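PDB 3DXL: long form salivary protein D7L1 from Aedes aegypti, which binds and sequesters host biogenic amines and leukotrienes, lipids in its N-terminal pocket and amines in its C-terminal one, to help the female mosquito take a blood meal. Local coordinates for residues V72-F77 with S87-Y92; K78-L83 with L127-K132; L206-V211 with A224-L229; D231-E236 with W245-C250. All coordinates share one frame; numbering follows the deposited sequence.

Contact 1: residues V72-F77 with S87-Y92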
loop_
_atom_site.group_PDB
_atom_site.type_symbol
_atom_site.label_atom_id
_atom_site.label_comp_id
_atom_site.label_asym_id
_atom_site.label_seq_id
_atom_site.Cartn_x
_atom_site.Cartn_y
_atom_site.Cartn_z
ATOM N N VAL A 72 -11.065 -3.959 14.219
ATOM C CA VAL A 72 -9.893 -4.417 13.475
ATOM C C VAL A 72 -8.920 -5.200 14.363
ATOM O O VAL A 72 -8.254 -6.111 13.888
ATOM C CB VAL A 72 -9.181 -3.259 12.710
ATOM C CG1 VAL A 72 -8.623 -2.219 13.668
ATOM C CG2 VAL A 72 -8.083 -3.806 11.816
ATOM N N ILE A 73 -8.862 -4.870 15.658
ATOM C CA ILE A 73 -7.992 -5.592 16.582
ATOM C C ILE A 73 -8.403 -7.067 16.664
ATOM O O ILE A 73 -7.559 -7.961 16.573
ATOM C CB ILE A 73 -7.985 -4.929 17.979
ATOM C CG1 ILE A 73 -7.353 -3.540 17.879
ATOM C CG2 ILE A 73 -7.257 -5.814 19.011
ATOM C CD1 ILE A 73 -7.592 -2.676 19.112
ATOM N N GLN A 74 -9.701 -7.313 16.817
ATOM C CA GLN A 74 -10.203 -8.686 16.863
ATOM C C GLN A 74 -10.048 -9.405 15.515
ATOM O O GLN A 74 -9.697 -10.583 15.483
ATOM C CB GLN A 74 -11.650 -8.732 17.357
ATOM C CG GLN A 74 -11.847 -8.231 18.803
ATOM C CD GLN A 74 -11.063 -9.018 19.862
ATOM O OE1 GLN A 74 -10.737 -10.200 19.687
ATOM N NE2 GLN A 74 -10.769 -8.356 20.981
ATOM N N GLU A 75 -10.277 -8.688 14.407
ATOM C CA GLU A 75 -10.074 -9.255 13.075
ATOM C C GLU A 75 -8.614 -9.646 12.882
ATOM O O GLU A 75 -8.303 -10.724 12.369
ATOM C CB GLU A 75 -10.497 -8.266 11.981
ATOM C CG GLU A 75 -11.998 -8.155 11.770
ATOM C CD GLU A 75 -12.650 -9.489 11.427
ATOM O OE1 GLU A 75 -12.154 -10.194 10.520
ATOM O OE2 GLU A 75 -13.658 -9.825 12.077
ATOM N N GLN A 76 -7.719 -8.763 13.321
ATOM C CA GLN A 76 -6.295 -8.996 13.209
ATOM C C GLN A 76 -5.841 -10.219 14.009
ATOM O O GLN A 76 -5.085 -11.058 13.516
ATOM C CB GLN A 76 -5.524 -7.740 13.618
ATOM C CG GLN A 76 -4.049 -7.767 13.272
ATOM C CD GLN A 76 -3.764 -7.663 11.783
ATOM O OE1 GLN A 76 -4.671 -7.524 10.964
ATOM N NE2 GLN A 76 -2.498 -7.740 11.438
ATOM N N PHE A 77 -6.309 -10.316 15.248
ATOM C CA PHE A 77 -5.948 -11.429 16.122
ATOM C C PHE A 77 -6.515 -12.765 15.623
ATOM O O PHE A 77 -5.863 -13.797 15.736
ATOM C CB PHE A 77 -6.393 -11.113 17.555
ATOM C CG PHE A 77 -6.000 -12.146 18.578
ATOM C CD1 PHE A 77 -4.727 -12.699 18.603
ATOM C CD2 PHE A 77 -6.915 -12.524 19.559
ATOM C CE1 PHE A 77 -4.386 -13.646 19.578
ATOM C CE2 PHE A 77 -6.580 -13.460 20.533
ATOM C CZ PHE A 77 -5.319 -14.016 20.547
ATOM N N SER A 87 -5.644 -12.395 26.519
ATOM C CA SER A 87 -5.923 -11.412 27.570
ATOM C C SER A 87 -5.372 -10.023 27.238
ATOM O O SER A 87 -6.029 -9.020 27.508
ATOM C CB SER A 87 -5.410 -11.891 28.934
ATOM O OG SER A 87 -4.010 -12.073 28.928
ATOM N N LYS A 88 -4.179 -9.995 26.648
ATOM C CA LYS A 88 -3.517 -8.751 26.260
ATOM C C LYS A 88 -4.205 -8.099 25.059
ATOM O O LYS A 88 -4.399 -6.890 25.033
ATOM C CB LYS A 88 -2.024 -8.998 26.008
ATOM C CG LYS A 88 -1.271 -9.375 27.294
ATOM C CD LYS A 88 0.220 -9.567 27.097
ATOM C CE LYS A 88 0.971 -9.544 28.433
ATOM N NZ LYS A 88 0.311 -10.348 29.502
ATOM N N VAL A 89 -4.611 -8.913 24.088
ATOM C CA VAL A 89 -5.357 -8.407 22.934
ATOM C C VAL A 89 -6.683 -7.807 23.397
ATOM O O VAL A 89 -7.073 -6.718 22.969
ATOM C CB VAL A 89 -5.599 -9.511 21.888
ATOM C CG1 VAL A 89 -6.545 -9.027 20.785
ATOM C CG2 VAL A 89 -4.277 -9.971 21.309
ATOM N N GLU A 90 -7.363 -8.517 24.296
ATOM C CA GLU A 90 -8.620 -8.026 24.847
ATOM C C GLU A 90 -8.450 -6.718 25.630
ATOM O O GLU A 90 -9.279 -5.814 25.500
ATOM C CB GLU A 90 -9.326 -9.114 25.674
ATOM C CG GLU A 90 -9.936 -10.187 24.764
ATOM C CD GLU A 90 -10.466 -11.417 25.476
ATOM O OE1 GLU A 90 -10.147 -11.640 26.664
ATOM O OE2 GLU A 90 -11.198 -12.181 24.808
ATOM N N ALA A 91 -7.365 -6.607 26.400
ATOM C CA ALA A 91 -7.078 -5.374 27.148
ATOM C C ALA A 91 -6.866 -4.192 26.190
ATOM O O ALA A 91 -7.353 -3.092 26.438
ATOM C CB ALA A 91 -5.873 -5.561 28.060
ATOM N N TYR A 92 -6.174 -4.442 25.077
ATOM C CA TYR A 92 -5.917 -3.425 24.063
ATOM C C TYR A 92 -7.222 -3.027 23.372
ATOM O O TYR A 92 -7.534 -1.837 23.243
ATOM C CB TYR A 92 -4.868 -3.960 23.079
ATOM C CG TYR A 92 -4.586 -3.139 21.834
ATOM C CD1 TYR A 92 -4.570 -1.748 21.864
ATOM C CD2 TYR A 92 -4.295 -3.776 20.626
ATOM C CE1 TYR A 92 -4.289 -1.014 20.714
ATOM C CE2 TYR A 92 -4.016 -3.050 19.473
ATOM C CZ TYR A 92 -4.015 -1.678 19.522
ATOM O OH TYR A 92 -3.728 -0.971 18.370
HETATM O O HOH W 1 -10.072 -12.436 21.838
#
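The rings of Tyr-92 and Phe-77 each receive a methyl group from the facing helix. Ile-73 CD1 stands over the centre of one Tyr-92 face, 3.7 Å from the ring centroid and 13° off the normal. Val-89 CG2 does the same to one face of Phe-77, 3.8 Å from the centroid and 9° off the normal. At the edge of the Phe-77 ring, in its plane, sits a water. The two methyl-ring meetings are CH-pi contacts, one running in each direction between segments 72-77 and 87-92, which run nearly antiparallel, at 160°, with axes approaching to 10.0 Å. Val-89 is shared: CG1, set anti to the backbone N, turns to Ile-73 CG2 at 3.7 Å and also touches Phe-77 CD2, while CG2 takes the ring face. Ile-73 divides its work likewise, sending CG2 to Val-89 and the CG1-CD1 arm to the tyrosine. At the outer rim Gln-74 NE2 touches Glu-90 CG at 4.3 Å, and the same water links the polar ends, donating to Gln-74 OE1 and Glu-90 OE2, 3.2 Å from each. The Tyr-92 hydroxyl is hydrogen-bonded to Tyr-113 and to a bound glycerol. Leu-127 packs on Ile-73 and Phe-77 from helix 121-127. The join of helices 71-79 and 86-97 is therefore held by dispersion and CH-pi packing, and the amide of Gln-74 and the carboxylate of Glu-90 are joined through water at the border.

Contact 2: residues K78-L83 with L127-K132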
loop_
_atom_site.group_PDB
_atom_site.type_symbol
_atom_site.label_atom_id
_atom_site.label_comp_id
_atom_site.label_asym_id
_atom_site.label_seq_id
_atom_site.Cartn_x
_atom_site.Cartn_y
_atom_site.Cartn_z
ATOM N N LYS A 78 -7.724 -12.730 15.079
ATOM C CA LYS A 78 -8.326 -13.921 14.468
ATOM C C LYS A 78 -7.461 -14.462 13.326
ATOM O O LYS A 78 -7.259 -15.671 13.204
ATOM C CB LYS A 78 -9.734 -13.605 13.973
ATOM C CG LYS A 78 -10.471 -14.776 13.343
ATOM C CD LYS A 78 -11.860 -14.350 12.899
ATOM C CE LYS A 78 -12.724 -15.541 12.529
ATOM N NZ LYS A 78 -14.068 -15.099 12.066
ATOM N N ALA A 79 -6.946 -13.548 12.507
ATOM C CA ALA A 79 -6.090 -13.911 11.379
ATOM C C ALA A 79 -4.693 -14.336 11.824
ATOM O O ALA A 79 -4.049 -15.158 11.167
ATOM C CB ALA A 79 -5.997 -12.760 10.393
ATOM N N TYR A 80 -4.219 -13.775 12.941
ATOM C CA TYR A 80 -2.864 -14.048 13.422
ATOM C C TYR A 80 -2.808 -14.435 14.906
ATOM O O TYR A 80 -2.315 -13.662 15.736
ATOM C CB TYR A 80 -1.935 -12.857 13.128
ATOM C CG TYR A 80 -1.858 -12.547 11.653
ATOM C CD1 TYR A 80 -1.031 -13.288 10.813
ATOM C CD2 TYR A 80 -2.649 -11.545 11.096
ATOM C CE1 TYR A 80 -0.976 -13.031 9.456
ATOM C CE2 TYR A 80 -2.602 -11.275 9.735
ATOM C CZ TYR A 80 -1.766 -12.025 8.929
ATOM O OH TYR A 80 -1.720 -11.769 7.584
ATOM N N PRO A 81 -3.313 -15.640 15.249
ATOM C CA PRO A 81 -3.296 -16.095 16.653
ATOM C C PRO A 81 -1.906 -16.118 17.283
ATOM O O PRO A 81 -1.782 -15.949 18.497
ATOM C CB PRO A 81 -3.864 -17.526 16.594
ATOM C CG PRO A 81 -3.949 -17.884 15.151
ATOM C CD PRO A 81 -3.955 -16.623 14.355
ATOM N N SER A 82 -0.875 -16.333 16.476
ATOM C CA SER A 82 0.495 -16.386 16.977
ATOM C C SER A 82 1.057 -15.023 17.403
ATOM O O SER A 82 2.104 -14.957 18.053
ATOM C CB SER A 82 1.418 -17.029 15.935
ATOM O OG SER A 82 1.586 -16.184 14.805
ATOM N N LEU A 83 0.372 -13.942 17.030
ATOM C CA LEU A 83 0.885 -12.589 17.269
ATOM C C LEU A 83 0.254 -11.881 18.464
ATOM O O LEU A 83 0.459 -10.685 18.672
ATOM C CB LEU A 83 0.739 -11.730 16.009
ATOM C CG LEU A 83 1.486 -12.203 14.759
ATOM C CD1 LEU A 83 1.253 -11.218 13.626
ATOM C CD2 LEU A 83 2.977 -12.380 14.988
ATOM N N LEU A 127 0.840 -7.429 17.031
ATOM C CA LEU A 127 -0.352 -7.791 16.271
ATOM C C LEU A 127 -0.346 -7.260 14.846
ATOM O O LEU A 127 -0.861 -7.917 13.933
ATOM C CB LEU A 127 -1.590 -7.272 16.990
ATOM C CG LEU A 127 -2.956 -7.856 16.660
ATOM C CD1 LEU A 127 -2.938 -9.368 16.782
ATOM C CD2 LEU A 127 -3.972 -7.286 17.629
ATOM N N PHE A 128 0.198 -6.061 14.676
ATOM C CA PHE A 128 0.138 -5.358 13.402
ATOM C C PHE A 128 1.476 -5.361 12.676
ATOM O O PHE A 128 1.802 -4.429 11.930
ATOM C CB PHE A 128 -0.425 -3.960 13.606
ATOM C CG PHE A 128 -1.895 -3.953 13.857
ATOM C CD1 PHE A 128 -2.792 -4.101 12.800
ATOM C CD2 PHE A 128 -2.399 -3.840 15.150
ATOM C CE1 PHE A 128 -4.163 -4.111 13.017
ATOM C CE2 PHE A 128 -3.769 -3.854 15.376
ATOM C CZ PHE A 128 -4.657 -3.985 14.314
ATOM N N HIS A 129 2.233 -6.440 12.875
ATOM C CA HIS A 129 3.423 -6.750 12.052
ATOM C C HIS A 129 4.533 -5.718 12.203
ATOM O O HIS A 129 5.234 -5.398 11.234
ATOM C CB HIS A 129 3.062 -6.982 10.571
ATOM C CG HIS A 129 1.968 -7.976 10.377
ATOM N ND1 HIS A 129 2.046 -9.272 10.846
ATOM C CD2 HIS A 129 0.769 -7.865 9.763
ATOM C CE1 HIS A 129 0.933 -9.914 10.534
ATOM N NE2 HIS A 129 0.145 -9.084 9.870
ATOM N N GLY A 130 4.683 -5.211 13.425
ATOM C CA GLY A 130 5.763 -4.312 13.784
ATOM C C GLY A 130 6.901 -4.997 14.518
ATOM O O GLY A 130 7.960 -4.404 14.689
ATOM N N ASN A 131 6.689 -6.237 14.961
ATOM C CA ASN A 131 7.738 -6.996 15.642
ATOM C C ASN A 131 8.668 -7.598 14.593
ATOM O O ASN A 131 8.265 -8.466 13.822
ATOM C CB ASN A 131 7.130 -8.079 16.541
ATOM C CG ASN A 131 8.176 -8.861 17.326
ATOM O OD1 ASN A 131 9.154 -9.353 16.770
ATOM N ND2 ASN A 131 7.962 -8.981 18.631
ATOM N N LYS A 132 9.912 -7.128 14.559
ATOM C CA LYS A 132 10.860 -7.525 13.515
ATOM C C LYS A 132 11.086 -9.032 13.441
ATOM O O LYS A 132 11.066 -9.613 12.355
ATOM C CB LYS A 132 12.194 -6.801 13.697
ATOM C CG LYS A 132 12.100 -5.305 13.460
ATOM C CD LYS A 132 13.425 -4.624 13.714
ATOM C CE LYS A 132 13.277 -3.115 13.628
ATOM N NZ LYS A 132 14.513 -2.413 14.072
#
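The loop that follows helix 121-127 carries Gly-130 of the leukotriene E4 site, and its His-129 makes a T-shaped stack with Tyr-80, just past the end of helix 71-79. The imidazole comes edge-on, its plane at 89° to the phenol ring and the centroids 4.6 Å apart. CE1 lies over the centre of the Tyr-80 face, and His-129 NE2 comes 3.5 Å from Tyr-80 CE2 while hydrogen-bonding to Phe-4 O, a bond that probably helps fix how the imidazole is turned. Leu-83 CD1 approaches the same ring obliquely, 3.4 Å from His-129 CE1. The fold element behind this is a short 3-10 turn at 81-83, in which Leu-83 N bonds to Tyr-80 O at 3.0 Å and which brings both side chains round to one histidine. Leu-83 CB also rests 4.4 Å from Leu-127 CD1. Further along the loop, Asn-131 N-caps helix 132-142, its OD1 accepting from Leu-134 N; that helix packs on Tyr-80 and His-129 through Leu-138.

Contact 3: residues L206-V211 with A224-L229. Unlike the reference sequence in segment 224-229: Glu-227 (reference Lys).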
loop_
_atom_site.group_PDB
_atom_site.type_symbol
_atom_site.label_atom_id
_atom_site.label_comp_id
_atom_site.label_asym_id
_atom_site.label_seq_id
_atom_site.Cartn_x
_atom_site.Cartn_y
_atom_site.Cartn_z
ATOM N N LEU A 206 -12.203 1.315 -8.125
ATOM C CA LEU A 206 -11.187 2.242 -8.603
ATOM C C LEU A 206 -10.855 3.288 -7.540
ATOM O O LEU A 206 -11.765 3.876 -6.944
ATOM C CB LEU A 206 -11.678 2.950 -9.869
ATOM C CG LEU A 206 -10.749 4.011 -10.464
ATOM C CD1 LEU A 206 -9.492 3.364 -11.032
ATOM C CD2 LEU A 206 -11.489 4.814 -11.517
ATOM N N ASP A 207 -9.562 3.520 -7.309
ATOM C CA ASP A 207 -9.122 4.629 -6.465
ATOM C C ASP A 207 -8.426 5.672 -7.330
ATOM O O ASP A 207 -7.213 5.606 -7.564
ATOM C CB ASP A 207 -8.208 4.143 -5.337
ATOM C CG ASP A 207 -7.874 5.244 -4.337
ATOM O OD1 ASP A 207 -8.075 6.437 -4.641
ATOM O OD2 ASP A 207 -7.412 4.903 -3.232
ATOM N N VAL A 208 -9.209 6.641 -7.801
ATOM C CA VAL A 208 -8.711 7.667 -8.712
ATOM C C VAL A 208 -7.557 8.454 -8.089
ATOM O O VAL A 208 -6.602 8.819 -8.774
ATOM C CB VAL A 208 -9.839 8.644 -9.160
ATOM C CG1 VAL A 208 -9.283 9.786 -10.002
ATOM C CG2 VAL A 208 -10.918 7.914 -9.935
ATOM N N GLU A 209 -7.650 8.718 -6.785
ATOM C CA GLU A 209 -6.622 9.498 -6.112
ATOM C C GLU A 209 -5.258 8.806 -6.115
ATOM O O GLU A 209 -4.234 9.473 -6.209
ATOM C CB GLU A 209 -7.052 9.889 -4.694
ATOM C CG GLU A 209 -8.223 10.886 -4.644
ATOM C CD GLU A 209 -7.996 12.137 -5.490
ATOM O OE1 GLU A 209 -6.864 12.669 -5.503
ATOM O OE2 GLU A 209 -8.966 12.600 -6.133
ATOM N N GLU A 210 -5.243 7.479 -6.026
ATOM C CA GLU A 210 -3.969 6.763 -6.097
ATOM C C GLU A 210 -3.320 6.884 -7.485
ATOM O O GLU A 210 -2.111 7.074 -7.591
ATOM C CB GLU A 210 -4.145 5.302 -5.703
ATOM C CG GLU A 210 -2.829 4.518 -5.530
ATOM C CD GLU A 210 -1.987 4.903 -4.307
ATOM O OE1 GLU A 210 -2.501 5.536 -3.354
ATOM O OE2 GLU A 210 -0.794 4.542 -4.300
ATOM N N VAL A 211 -4.136 6.801 -8.543
ATOM C CA VAL A 211 -3.619 6.948 -9.911
ATOM C C VAL A 211 -3.083 8.366 -10.094
ATOM O O VAL A 211 -2.001 8.582 -10.639
ATOM C CB VAL A 211 -4.676 6.640 -10.984
ATOM C CG1 VAL A 211 -4.013 6.545 -12.341
ATOM C CG2 VAL A 211 -5.389 5.343 -10.677
ATOM N N ALA A 224 -6.677 15.579 -17.516
ATOM C CA ALA A 224 -6.984 14.685 -18.624
ATOM C C ALA A 224 -7.182 13.253 -18.114
ATOM O O ALA A 224 -8.089 12.562 -18.547
ATOM C CB ALA A 224 -5.903 14.758 -19.696
ATOM N N LEU A 225 -6.347 12.833 -17.165
ATOM C CA LEU A 225 -6.479 11.514 -16.557
ATOM C C LEU A 225 -7.851 11.317 -15.920
ATOM O O LEU A 225 -8.491 10.294 -16.104
ATOM C CB LEU A 225 -5.394 11.311 -15.504
ATOM C CG LEU A 225 -5.567 10.106 -14.574
ATOM C CD1 LEU A 225 -5.431 8.775 -15.316
ATOM C CD2 LEU A 225 -4.577 10.169 -13.424
ATOM N N GLU A 226 -8.303 12.317 -15.173
ATOM C CA GLU A 226 -9.588 12.214 -14.502
ATOM C C GLU A 226 -10.723 12.041 -15.503
ATOM O O GLU A 226 -11.619 11.226 -15.298
ATOM C CB GLU A 226 -9.847 13.431 -13.617
ATOM C CG GLU A 226 -9.169 13.369 -12.253
ATOM C CD GLU A 226 -9.902 14.187 -11.182
ATOM O OE1 GLU A 226 -10.423 15.273 -11.497
ATOM O OE2 GLU A 226 -9.955 13.739 -10.018
ATOM N N GLU A 227 -10.670 12.796 -16.601
ATOM C CA GLU A 227 -11.670 12.677 -17.658
ATOM C C GLU A 227 -11.655 11.284 -18.287
ATOM O O GLU A 227 -12.696 10.660 -18.473
ATOM C CB GLU A 227 -11.443 13.754 -18.720
ATOM C CG GLU A 227 -11.746 15.159 -18.221
ATOM C CD GLU A 227 -11.241 16.260 -19.136
ATOM O OE1 GLU A 227 -10.405 15.993 -20.031
ATOM O OE2 GLU A 227 -11.680 17.409 -18.940
ATOM N N VAL A 228 -10.459 10.780 -18.582
ATOM C CA VAL A 228 -10.330 9.420 -19.096
ATOM C C VAL A 228 -10.897 8.395 -18.111
ATOM O O VAL A 228 -11.638 7.501 -18.488
ATOM C CB VAL A 228 -8.862 9.081 -19.438
ATOM C CG1 VAL A 228 -8.666 7.571 -19.580
ATOM C CG2 VAL A 228 -8.423 9.804 -20.717
ATOM N N LEU A 229 -10.563 8.536 -16.834
ATOM C CA LEU A 229 -11.050 7.573 -15.857
ATOM C C LEU A 229 -12.557 7.635 -15.667
ATOM O O LEU A 229 -13.190 6.605 -15.446
ATOM C CB LEU A 229 -10.322 7.712 -14.522
ATOM C CG LEU A 229 -8.919 7.099 -14.490
ATOM C CD1 LEU A 229 -8.260 7.447 -13.161
ATOM C CD2 LEU A 229 -8.951 5.584 -14.703
HETATM O O HOH W 2 -10.811 12.135 -8.057
#
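Leu-229 faces Leu-206, Val-208 and Val-211, and its CB already leads toward their segment. Chi1 of -78° leaves CG beside the backbone N, and chi2 of 174° carries CD1 straight on from CA. CD1 ends 4.1 Å from Val-208 CG1 and 4.3 Å from Val-211 CB; the other branch, CD2, meets Leu-206 CD2 at 4.1 Å. One turn back, Leu-225 CD2 packs 3.8 Å from Val-211 CG1. At the rim, Glu-209 OE2 and Glu-226 OE2 lie 4.2 Å apart, with carboxylate planes turned 77°. Water 2 donates to both oxygens, and Lys-212 forms a salt bridge with each, so the two like charges are probably well compensated. Asp-207 N-caps helix 208-217 with a weak bond from Glu-210 N to OD1. The contact thus joins the start of helix 208-217, with Leu-206 just before it, to helix 223-234, and helix 243-253 lies against it, Tyr-247 touching Leu-206 and Leu-229 and Leu-251 touching Leu-225 and Leu-229.

Contact 4: residues D231-E236 with W245-C250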
loop_
_atom_site.group_PDB
_atom_site.type_symbol
_atom_site.label_atom_id
_atom_site.label_comp_id
_atom_site.label_asym_id
_atom_site.label_seq_id
_atom_site.Cartn_x
_atom_site.Cartn_y
_atom_site.Cartn_z
ATOM N N ASP A 231 -14.677 8.346 -18.058
ATOM C CA ASP A 231 -15.168 7.593 -19.212
ATOM C C ASP A 231 -14.993 6.085 -19.020
ATOM O O ASP A 231 -15.911 5.318 -19.297
ATOM C CB ASP A 231 -14.489 8.060 -20.503
ATOM C CG ASP A 231 -15.173 9.268 -21.128
ATOM O OD1 ASP A 231 -15.927 9.977 -20.425
ATOM O OD2 ASP A 231 -14.959 9.506 -22.335
ATOM N N CYS A 232 -13.827 5.668 -18.526
ATOM C CA CYS A 232 -13.571 4.247 -18.240
ATOM C C CYS A 232 -14.564 3.712 -17.206
ATOM O O CYS A 232 -15.070 2.595 -17.342
ATOM C CB CYS A 232 -12.143 4.020 -17.717
ATOM S SG CYS A 232 -10.777 4.470 -18.828
ATOM N N LYS A 233 -14.837 4.524 -16.180
ATOM C CA LYS A 233 -15.777 4.154 -15.122
ATOM C C LYS A 233 -17.200 4.037 -15.651
ATOM O O LYS A 233 -17.953 3.178 -15.205
ATOM C CB LYS A 233 -15.711 5.137 -13.946
ATOM C CG LYS A 233 -16.624 4.756 -12.782
ATOM C CD LYS A 233 -16.045 5.136 -11.426
ATOM C CE LYS A 233 -16.703 4.326 -10.312
ATOM N NZ LYS A 233 -18.190 4.257 -10.430
ATOM N N SER A 234 -17.552 4.891 -16.611
ATOM C CA SER A 234 -18.883 4.854 -17.228
ATOM C C SER A 234 -19.125 3.552 -18.000
ATOM O O SER A 234 -20.275 3.191 -18.269
ATOM C CB SER A 234 -19.114 6.079 -18.123
ATOM O OG SER A 234 -18.453 5.948 -19.371
ATOM N N LYS A 235 -18.038 2.851 -18.329
ATOM C CA LYS A 235 -18.093 1.575 -19.047
ATOM C C LYS A 235 -17.534 0.410 -18.222
ATOM O O LYS A 235 -17.187 -0.642 -18.759
ATOM C CB LYS A 235 -17.366 1.690 -20.390
ATOM C CG LYS A 235 -18.153 2.456 -21.448
ATOM C CD LYS A 235 -17.296 2.810 -22.653
ATOM C CE LYS A 235 -16.465 4.057 -22.394
ATOM N NZ LYS A 235 -15.720 4.504 -23.607
ATOM N N GLU A 236 -17.462 0.610 -16.910
ATOM C CA GLU A 236 -17.016 -0.407 -15.971
ATOM C C GLU A 236 -17.796 -1.709 -16.151
ATOM O O GLU A 236 -19.028 -1.676 -16.217
ATOM C CB GLU A 236 -17.246 0.116 -14.559
ATOM C CG GLU A 236 -16.324 -0.425 -13.523
ATOM C CD GLU A 236 -16.565 0.226 -12.187
ATOM O OE1 GLU A 236 -17.654 0.011 -11.602
ATOM O OE2 GLU A 236 -15.665 0.945 -11.712
ATOM N N TRP A 245 -8.352 -5.357 -14.677
ATOM C CA TRP A 245 -7.958 -5.485 -16.076
ATOM C C TRP A 245 -8.643 -4.430 -16.949
ATOM O O TRP A 245 -8.005 -3.824 -17.813
ATOM C CB TRP A 245 -8.276 -6.898 -16.556
ATOM C CG TRP A 245 -8.018 -7.124 -18.021
ATOM C CD1 TRP A 245 -6.823 -7.441 -18.608
ATOM C CD2 TRP A 245 -8.986 -7.064 -19.080
ATOM N NE1 TRP A 245 -6.991 -7.583 -19.973
ATOM C CE2 TRP A 245 -8.301 -7.345 -20.289
ATOM C CE3 TRP A 245 -10.359 -6.788 -19.132
ATOM C CZ2 TRP A 245 -8.951 -7.382 -21.533
ATOM C CZ3 TRP A 245 -11.000 -6.810 -20.372
ATOM C CH2 TRP A 245 -10.294 -7.109 -21.552
ATOM N N HIS A 246 -9.932 -4.202 -16.715
ATOM C CA HIS A 246 -10.655 -3.175 -17.451
ATOM C C HIS A 246 -9.975 -1.814 -17.377
ATOM O O HIS A 246 -9.793 -1.145 -18.398
ATOM C CB HIS A 246 -12.094 -3.053 -16.957
ATOM C CG HIS A 246 -12.811 -1.860 -17.503
ATOM N ND1 HIS A 246 -13.331 -1.822 -18.780
ATOM C CD2 HIS A 246 -13.093 -0.658 -16.943
ATOM C CE1 HIS A 246 -13.906 -0.649 -18.981
ATOM N NE2 HIS A 246 -13.771 0.077 -17.884
ATOM N N TYR A 247 -9.621 -1.384 -16.164
ATOM C CA TYR A 247 -9.017 -0.075 -16.019
ATOM C C TYR A 247 -7.614 -0.024 -16.600
ATOM O O TYR A 247 -7.238 0.976 -17.221
ATOM C CB TYR A 247 -9.054 0.383 -14.558
ATOM C CG TYR A 247 -10.421 0.894 -14.164
ATOM C CD1 TYR A 247 -10.869 2.134 -14.604
ATOM C CD2 TYR A 247 -11.272 0.127 -13.376
ATOM C CE1 TYR A 247 -12.123 2.605 -14.260
ATOM C CE2 TYR A 247 -12.538 0.599 -13.019
ATOM C CZ TYR A 247 -12.946 1.830 -13.470
ATOM O OH TYR A 247 -14.185 2.308 -13.126
ATOM N N TYR A 248 -6.855 -1.100 -16.405
ATOM C CA TYR A 248 -5.528 -1.183 -17.013
ATOM C C TYR A 248 -5.600 -1.037 -18.543
ATOM O O TYR A 248 -4.925 -0.184 -19.125
ATOM C CB TYR A 248 -4.849 -2.494 -16.613
ATOM C CG TYR A 248 -3.509 -2.712 -17.271
ATOM C CD1 TYR A 248 -2.390 -1.987 -16.872
ATOM C CD2 TYR A 248 -3.365 -3.625 -18.325
ATOM C CE1 TYR A 248 -1.146 -2.177 -17.490
ATOM C CE2 TYR A 248 -2.131 -3.823 -18.945
ATOM C CZ TYR A 248 -1.033 -3.098 -18.523
ATOM O OH TYR A 248 0.193 -3.278 -19.121
ATOM N N LYS A 249 -6.444 -1.855 -19.164
ATOM C CA LYS A 249 -6.627 -1.824 -20.614
ATOM C C LYS A 249 -7.089 -0.441 -21.074
ATOM O O LYS A 249 -6.558 0.117 -22.037
ATOM C CB LYS A 249 -7.650 -2.877 -21.004
ATOM C CG LYS A 249 -8.047 -2.855 -22.477
ATOM C CD LYS A 249 -8.953 -4.018 -22.806
ATOM C CE LYS A 249 -9.527 -3.927 -24.225
ATOM N NZ LYS A 249 -8.510 -4.126 -25.309
ATOM N N CYS A 250 -8.079 0.111 -20.377
ATOM C CA CYS A 250 -8.626 1.408 -20.724
ATOM C C CYS A 250 -7.545 2.485 -20.706
ATOM O O CYS A 250 -7.408 3.249 -21.656
ATOM C CB CYS A 250 -9.772 1.768 -19.783
ATOM S SG CYS A 250 -10.834 3.105 -20.354
#
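Cys-232 and Cys-250 are joined by a disulfide, SG to SG 2.0 Å, with its torsion at -90°, close to the relaxed value for such a bond. Beside this covalent link, His-246 NE2 donates to Cys-232 O at 2.9 Å in a nearly straight bond of 167°. The oxygen lies close to the imidazole plane, although the donor stands above the carbonyl plane. Tyr-247 makes the third link: its OH donates to Glu-236 OE2 in a very short bond of 2.5 Å, and the carboxylate oxygen arrives at the ring edge with the two planes 79° apart. The same hydroxyl is pressed against the backbone, 3.2 Å from Lys-233 CA, while Tyr-247 CE1 lies 3.7 Å from Cys-232 CB.

In the next shell, Cys-232 O is gripped twice, since Lys-235 N reaches it from the opposite face of its plane to His-246; that bond, from three residues on, belongs to the turn at 232-235. Glu-236 follows this turn and spans the gap with a chain extended beyond CG, CG being anti to the backbone N. Its OE1 has a long, weak ion pair with Lys-243. The disulfide staples the C-terminal end of helix 223-234 to helix 243-253, in keeping with the disulfide-tied helices of the odorant-binding fold, and Met-194 of helix 184-196 packs against Tyr-247.

The four contacts form two pairs. Contacts 1 and 2, centres 10 Å apart, share helix 71-79, and Gln-76 NE2 lies 3.0 Å from Leu-127 O in a probable hydrogen bond joining them. They adjoin the lipid pocket: the side chains of Tyr-92 and His-129 are about 6 and 7 Å from that of Trp-37, which binds leukotriene E4. Contacts 3 and 4, also 10 Å between centres, share helix 223-234 and meet where Leu-206 CD2 touches Tyr-247 CE1 at 3.6 Å. Both belong to the second odorant-binding unit, away from the noradrenaline-binding residues. Between the pairs, centres lie 34 to 39 Å apart, and no atoms touch.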